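Local coordinates for protein bacillaene synthase decarboxylase PksI (Bacillus subtilis, PDB 4Q1K) that decarboxylates the 3-methylglutaconyl group tethered to PksL to a 3-methylcrotonyl moiety during synthesis of the polyketide antibiotic bacillaene, at residues 152-164 with 241-253. The protein carries 1 engineered substitution. Sequence-based numbering, arbitrary orientation.
Sequences KYGFTPGMGATFI and VIEQELMMHEATF. Engineered in segment 241-253: Ala251 (natural residue Lys).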
loop_
_atom_site.group_PDB
_atom_site.type_symbol
_atom_site.label_atom_id
_atom_site.label_comp_id
_atom_site.label_asym_id
_atom_site.label_seq_id
_atom_site.Cartn_x
_atom_site.Cartn_y
_atom_site.Cartn_z
ATOM N N LYS B 152 1.238 -19.893 14.497
ATOM C CA LYS B 152 2.014 -21.151 14.694
ATOM C C LYS B 152 1.517 -21.887 15.963
ATOM O O LYS B 152 1.628 -23.135 16.084
ATOM C CB LYS B 152 3.466 -20.772 14.899
ATOM C CG LYS B 152 4.412 -21.875 15.291
ATOM C CD LYS B 152 5.792 -21.295 15.581
ATOM C CE LYS B 152 5.899 -20.634 16.942
ATOM N NZ LYS B 152 7.365 -20.594 17.297
ATOM N N TYR B 153 0.928 -21.155 16.865
ATOM C CA TYR B 153 0.480 -21.802 18.101
ATOM C C TYR B 153 -1.011 -22.187 18.013
ATOM O O TYR B 153 -1.608 -22.635 19.023
ATOM C CB TYR B 153 0.672 -20.868 19.306
ATOM C CG TYR B 153 2.090 -20.436 19.560
ATOM C CD1 TYR B 153 3.052 -21.374 19.901
ATOM C CD2 TYR B 153 2.474 -19.093 19.443
ATOM C CE1 TYR B 153 4.381 -21.010 20.142
ATOM C CE2 TYR B 153 3.795 -18.709 19.727
ATOM C CZ TYR B 153 4.724 -19.666 20.070
ATOM O OH TYR B 153 6.023 -19.442 20.287
ATOM N N GLY B 154 -1.651 -21.963 16.868
ATOM C CA GLY B 154 -3.010 -22.444 16.681
ATOM C C GLY B 154 -4.056 -21.430 16.872
ATOM O O GLY B 154 -5.225 -21.713 16.636
ATOM N N PHE B 155 -3.663 -20.209 17.284
ATOM C CA PHE B 155 -4.705 -19.209 17.610
ATOM C C PHE B 155 -4.537 -18.008 16.696
ATOM O O PHE B 155 -3.454 -17.780 16.109
ATOM C CB PHE B 155 -4.690 -18.776 19.115
ATOM C CG PHE B 155 -3.374 -18.140 19.602
ATOM C CD1 PHE B 155 -3.127 -16.775 19.456
ATOM C CD2 PHE B 155 -2.405 -18.922 20.262
ATOM C CE1 PHE B 155 -1.897 -16.233 19.884
ATOM C CE2 PHE B 155 -1.194 -18.361 20.751
ATOM C CZ PHE B 155 -0.938 -17.015 20.510
ATOM N N THR B 156 -5.596 -17.239 16.560
ATOM C CA THR B 156 -5.563 -16.055 15.673
ATOM C C THR B 156 -4.776 -14.862 16.261
ATOM O O THR B 156 -4.595 -14.789 17.462
ATOM C CB THR B 156 -6.995 -15.648 15.369
ATOM O OG1 THR B 156 -7.739 -15.525 16.609
ATOM C CG2 THR B 156 -7.649 -16.735 14.417
ATOM N N PRO B 157 -4.266 -13.962 15.402
ATOM C CA PRO B 157 -3.408 -12.888 15.915
ATOM C C PRO B 157 -4.232 -11.960 16.843
ATOM O O PRO B 157 -5.362 -11.560 16.494
ATOM C CB PRO B 157 -2.965 -12.168 14.633
ATOM C CG PRO B 157 -3.017 -13.232 13.541
ATOM C CD PRO B 157 -4.252 -14.042 13.936
ATOM N N GLY B 158 -3.652 -11.563 17.980
ATOM C CA GLY B 158 -4.292 -10.505 18.812
ATOM C C GLY B 158 -3.430 -9.245 18.808
ATOM O O GLY B 158 -2.719 -8.982 17.820
ATOM N N MET B 159 -3.483 -8.469 19.885
ATOM C CA MET B 159 -2.656 -7.270 20.011
ATOM C C MET B 159 -2.781 -6.318 18.819
ATOM O O MET B 159 -1.834 -5.611 18.475
ATOM C CB MET B 159 -1.189 -7.653 20.220
ATOM C CG MET B 159 -0.974 -8.738 21.263
ATOM S SD MET B 159 -0.647 -8.069 22.905
ATOM C CE MET B 159 1.116 -7.769 22.803
ATOM N N GLY B 160 -3.955 -6.303 18.197
ATOM C CA GLY B 160 -4.241 -5.401 17.084
ATOM C C GLY B 160 -3.418 -5.739 15.841
ATOM O O GLY B 160 -3.424 -4.924 14.905
ATOM N N ALA B 161 -2.788 -6.919 15.840
ATOM C CA ALA B 161 -1.937 -7.326 14.721
ATOM C C ALA B 161 -2.778 -7.293 13.442
ATOM O O ALA B 161 -2.250 -6.958 12.361
ATOM C CB ALA B 161 -1.426 -8.736 14.985
ATOM N N THR B 162 -4.075 -7.692 13.492
ATOM C CA THR B 162 -4.782 -7.775 12.156
ATOM C C THR B 162 -5.169 -6.410 11.627
ATOM O O THR B 162 -5.558 -6.266 10.454
ATOM C CB THR B 162 -6.099 -8.633 12.279
ATOM O OG1 THR B 162 -7.036 -7.933 13.161
ATOM C CG2 THR B 162 -5.761 -10.009 12.913
ATOM N N PHE B 163 -4.998 -5.368 12.435
ATOM C CA PHE B 163 -5.257 -4.003 11.923
ATOM C C PHE B 163 -3.892 -3.375 11.540
ATOM O O PHE B 163 -3.732 -2.832 10.435
ATOM C CB PHE B 163 -5.896 -3.220 13.070
ATOM C CG PHE B 163 -6.015 -1.752 12.760
ATOM C CD1 PHE B 163 -6.948 -1.342 11.824
ATOM C CD2 PHE B 163 -5.130 -0.824 13.316
ATOM C CE1 PHE B 163 -7.099 0.016 11.514
ATOM C CE2 PHE B 163 -5.231 0.530 12.942
ATOM C CZ PHE B 163 -6.224 0.940 12.022
ATOM N N ILE B 164 -2.872 -3.468 12.438
ATOM C CA ILE B 164 -1.631 -2.662 12.226
ATOM C C ILE B 164 -0.709 -3.279 11.184
ATOM O O ILE B 164 0.041 -2.566 10.492
ATOM C CB ILE B 164 -0.928 -2.369 13.570
ATOM C CG1 ILE B 164 0.033 -1.124 13.461
ATOM C CG2 ILE B 164 -0.169 -3.606 13.998
ATOM C CD1 ILE B 164 -0.634 0.206 13.075
ATOM N N VAL B 241 -11.491 -3.403 16.053
ATOM C CA VAL B 241 -10.684 -4.522 15.666
ATOM C C VAL B 241 -10.241 -5.317 16.858
ATOM O O VAL B 241 -10.268 -6.510 16.797
ATOM C CB VAL B 241 -9.508 -4.112 14.659
ATOM C CG1 VAL B 241 -8.767 -5.379 14.219
ATOM C CG2 VAL B 241 -10.141 -3.439 13.452
ATOM N N ILE B 242 -9.917 -4.657 17.975
ATOM C CA ILE B 242 -9.555 -5.341 19.231
ATOM C C ILE B 242 -10.737 -6.238 19.669
ATOM O O ILE B 242 -10.525 -7.406 20.029
ATOM C CB ILE B 242 -9.180 -4.299 20.309
ATOM C CG1 ILE B 242 -7.817 -3.628 19.924
ATOM C CG2 ILE B 242 -9.001 -4.963 21.656
ATOM C CD1 ILE B 242 -6.666 -4.623 19.715
ATOM N N GLU B 243 -11.956 -5.720 19.533
ATOM C CA GLU B 243 -13.175 -6.516 19.947
ATOM C C GLU B 243 -13.266 -7.717 18.949
ATOM O O GLU B 243 -13.526 -8.836 19.370
ATOM C CB GLU B 243 -14.453 -5.714 19.779
ATOM C CG GLU B 243 -14.747 -4.491 20.645
ATOM C CD GLU B 243 -16.061 -3.731 20.212
ATOM O OE1 GLU B 243 -17.017 -4.346 19.654
ATOM O OE2 GLU B 243 -16.148 -2.488 20.426
ATOM N N GLN B 244 -13.095 -7.502 17.637
ATOM C CA GLN B 244 -13.080 -8.638 16.706
ATOM C C GLN B 244 -11.999 -9.692 17.013
ATOM O O GLN B 244 -12.242 -10.893 16.962
ATOM C CB GLN B 244 -12.930 -8.099 15.282
ATOM C CG GLN B 244 -14.153 -7.326 14.939
ATOM C CD GLN B 244 -14.022 -6.560 13.664
ATOM O OE1 GLN B 244 -12.933 -6.202 13.179
ATOM N NE2 GLN B 244 -15.155 -6.244 13.127
ATOM N N GLU B 245 -10.787 -9.235 17.328
ATOM C CA GLU B 245 -9.730 -10.184 17.659
ATOM C C GLU B 245 -10.019 -10.942 18.962
ATOM O O GLU B 245 -9.653 -12.120 19.096
ATOM C CB GLU B 245 -8.454 -9.401 17.839
ATOM C CG GLU B 245 -7.924 -8.950 16.456
ATOM C CD GLU B 245 -6.628 -8.181 16.547
ATOM O OE1 GLU B 245 -6.145 -7.948 17.628
ATOM O OE2 GLU B 245 -6.068 -7.754 15.496
ATOM N N LEU B 246 -10.643 -10.257 19.920
ATOM C CA LEU B 246 -11.059 -10.953 21.162
ATOM C C LEU B 246 -12.085 -12.045 20.808
ATOM O O LEU B 246 -11.980 -13.131 21.341
ATOM C CB LEU B 246 -11.657 -9.969 22.215
ATOM C CG LEU B 246 -10.647 -9.113 22.991
ATOM C CD1 LEU B 246 -11.336 -8.049 23.849
ATOM C CD2 LEU B 246 -9.747 -10.023 23.841
ATOM N N MET B 247 -13.006 -11.749 19.898
ATOM C CA MET B 247 -13.970 -12.736 19.432
ATOM C C MET B 247 -13.271 -13.942 18.806
ATOM O O MET B 247 -13.633 -15.086 19.078
ATOM C CB MET B 247 -14.939 -12.109 18.427
ATOM C CG MET B 247 -16.053 -11.296 19.064
ATOM S SD MET B 247 -17.316 -10.796 17.878
ATOM C CE MET B 247 -16.298 -10.292 16.492
ATOM N N MET B 248 -12.270 -13.682 17.968
ATOM C CA MET B 248 -11.530 -14.765 17.310
ATOM C C MET B 248 -10.749 -15.592 18.339
ATOM O O MET B 248 -10.629 -16.826 18.190
ATOM C CB MET B 248 -10.625 -14.211 16.167
ATOM C CG MET B 248 -11.439 -13.651 15.004
ATOM S SD MET B 248 -10.317 -13.361 13.581
ATOM C CE MET B 248 -9.416 -11.933 14.229
ATOM N N HIS B 249 -10.265 -14.947 19.390
ATOM C CA HIS B 249 -9.526 -15.648 20.438
ATOM C C HIS B 249 -10.542 -16.567 21.137
ATOM O O HIS B 249 -10.211 -17.701 21.534
ATOM C CB HIS B 249 -8.962 -14.670 21.455
ATOM C CG HIS B 249 -7.580 -14.157 21.119
ATOM N ND1 HIS B 249 -6.929 -14.457 19.938
ATOM C CD2 HIS B 249 -6.712 -13.434 21.845
ATOM C CE1 HIS B 249 -5.736 -13.879 19.923
ATOM N NE2 HIS B 249 -5.568 -13.271 21.078
ATOM N N GLU B 250 -11.751 -16.038 21.322
ATOM C CA GLU B 250 -12.839 -16.912 21.950
ATOM C C GLU B 250 -13.050 -18.175 21.151
ATOM O O GLU B 250 -13.202 -19.297 21.682
ATOM C CB GLU B 250 -14.146 -16.084 22.028
ATOM C CG GLU B 250 -15.401 -16.899 22.190
ATOM C CD GLU B 250 -15.787 -16.907 23.635
ATOM O OE1 GLU B 250 -16.803 -16.258 23.973
ATOM O OE2 GLU B 250 -15.029 -17.503 24.433
ATOM N N ALA B 251 -12.990 -18.052 19.847
ATOM C CA ALA B 251 -13.250 -19.185 19.018
ATOM C C ALA B 251 -12.011 -20.098 18.768
ATOM O O ALA B 251 -12.165 -21.203 18.282
ATOM C CB ALA B 251 -13.794 -18.672 17.705
ATOM N N THR B 252 -10.779 -19.615 19.013
ATOM C CA THR B 252 -9.581 -20.392 18.645
ATOM C C THR B 252 -8.604 -20.697 19.810
ATOM O O THR B 252 -7.802 -21.647 19.700
ATOM C CB THR B 252 -8.795 -19.718 17.413
ATOM O OG1 THR B 252 -8.269 -18.434 17.793
ATOM C CG2 THR B 252 -9.756 -19.490 16.269
ATOM N N PHE B 253 -8.542 -19.852 20.814
ATOM C CA PHE B 253 -7.469 -19.939 21.791
ATOM C C PHE B 253 -7.640 -21.090 22.785
ATOM O O PHE B 253 -6.716 -21.540 23.375
ATOM C CB PHE B 253 -7.314 -18.619 22.565
ATOM C CG PHE B 253 -5.895 -18.171 22.783
ATOM C CD1 PHE B 253 -5.511 -16.907 22.427
ATOM C CD2 PHE B 253 -4.964 -18.983 23.355
ATOM C CE1 PHE B 253 -4.237 -16.471 22.625
ATOM C CE2 PHE B 253 -3.686 -18.550 23.555
ATOM C CZ PHE B 253 -3.320 -17.284 23.206
HETATM O O HOH W 1 -7.235 -23.499 17.778
HETATM O O HOH W 2 -7.625 -12.869 17.072
#
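Glu245 projects from helix 220-252 with a straight side chain (chi2 -179°) that carries its carboxylate to the start of helix 161-169, where both oxygens bond. OE1 takes the N-H of Gly160 on its syn lone pair (N to OE1 2.8 Å, a bent 136°). OE2 accepts twice: Thr162 N is 2.8 Å from OE2, nearly along the C-O axis, and Thr162 OG1 is 2.5 Å from it, on the anti lone pair. A carboxylate suits this helix N-terminus, whose dipole would favour negative charge, and Gly160, the N-cap residue, readily adopts its positive phi. Further along, Thr156 N donates to Thr252 OG1 (3.2 Å), a small hydroxyl that can also donate to Met248 O; one water joins Thr156 OG1 and Pro157 O to Glu245 O.

Aromatic packing takes over at the far end. The flat phenyl rings of Phe155 and Phe253 permit a close face-to-face stack, centroids 3.8 Å apart, and Phe155 meets the active-site His249 in an offset edge-to-face pair, planes at 89°. These three form an aromatic cluster. Thr162 OG1 is also hydrogen-bonded to His229 of a neighbouring subunit, so this threonine connects the buried carboxylate, probably ionised, to the trimer interface.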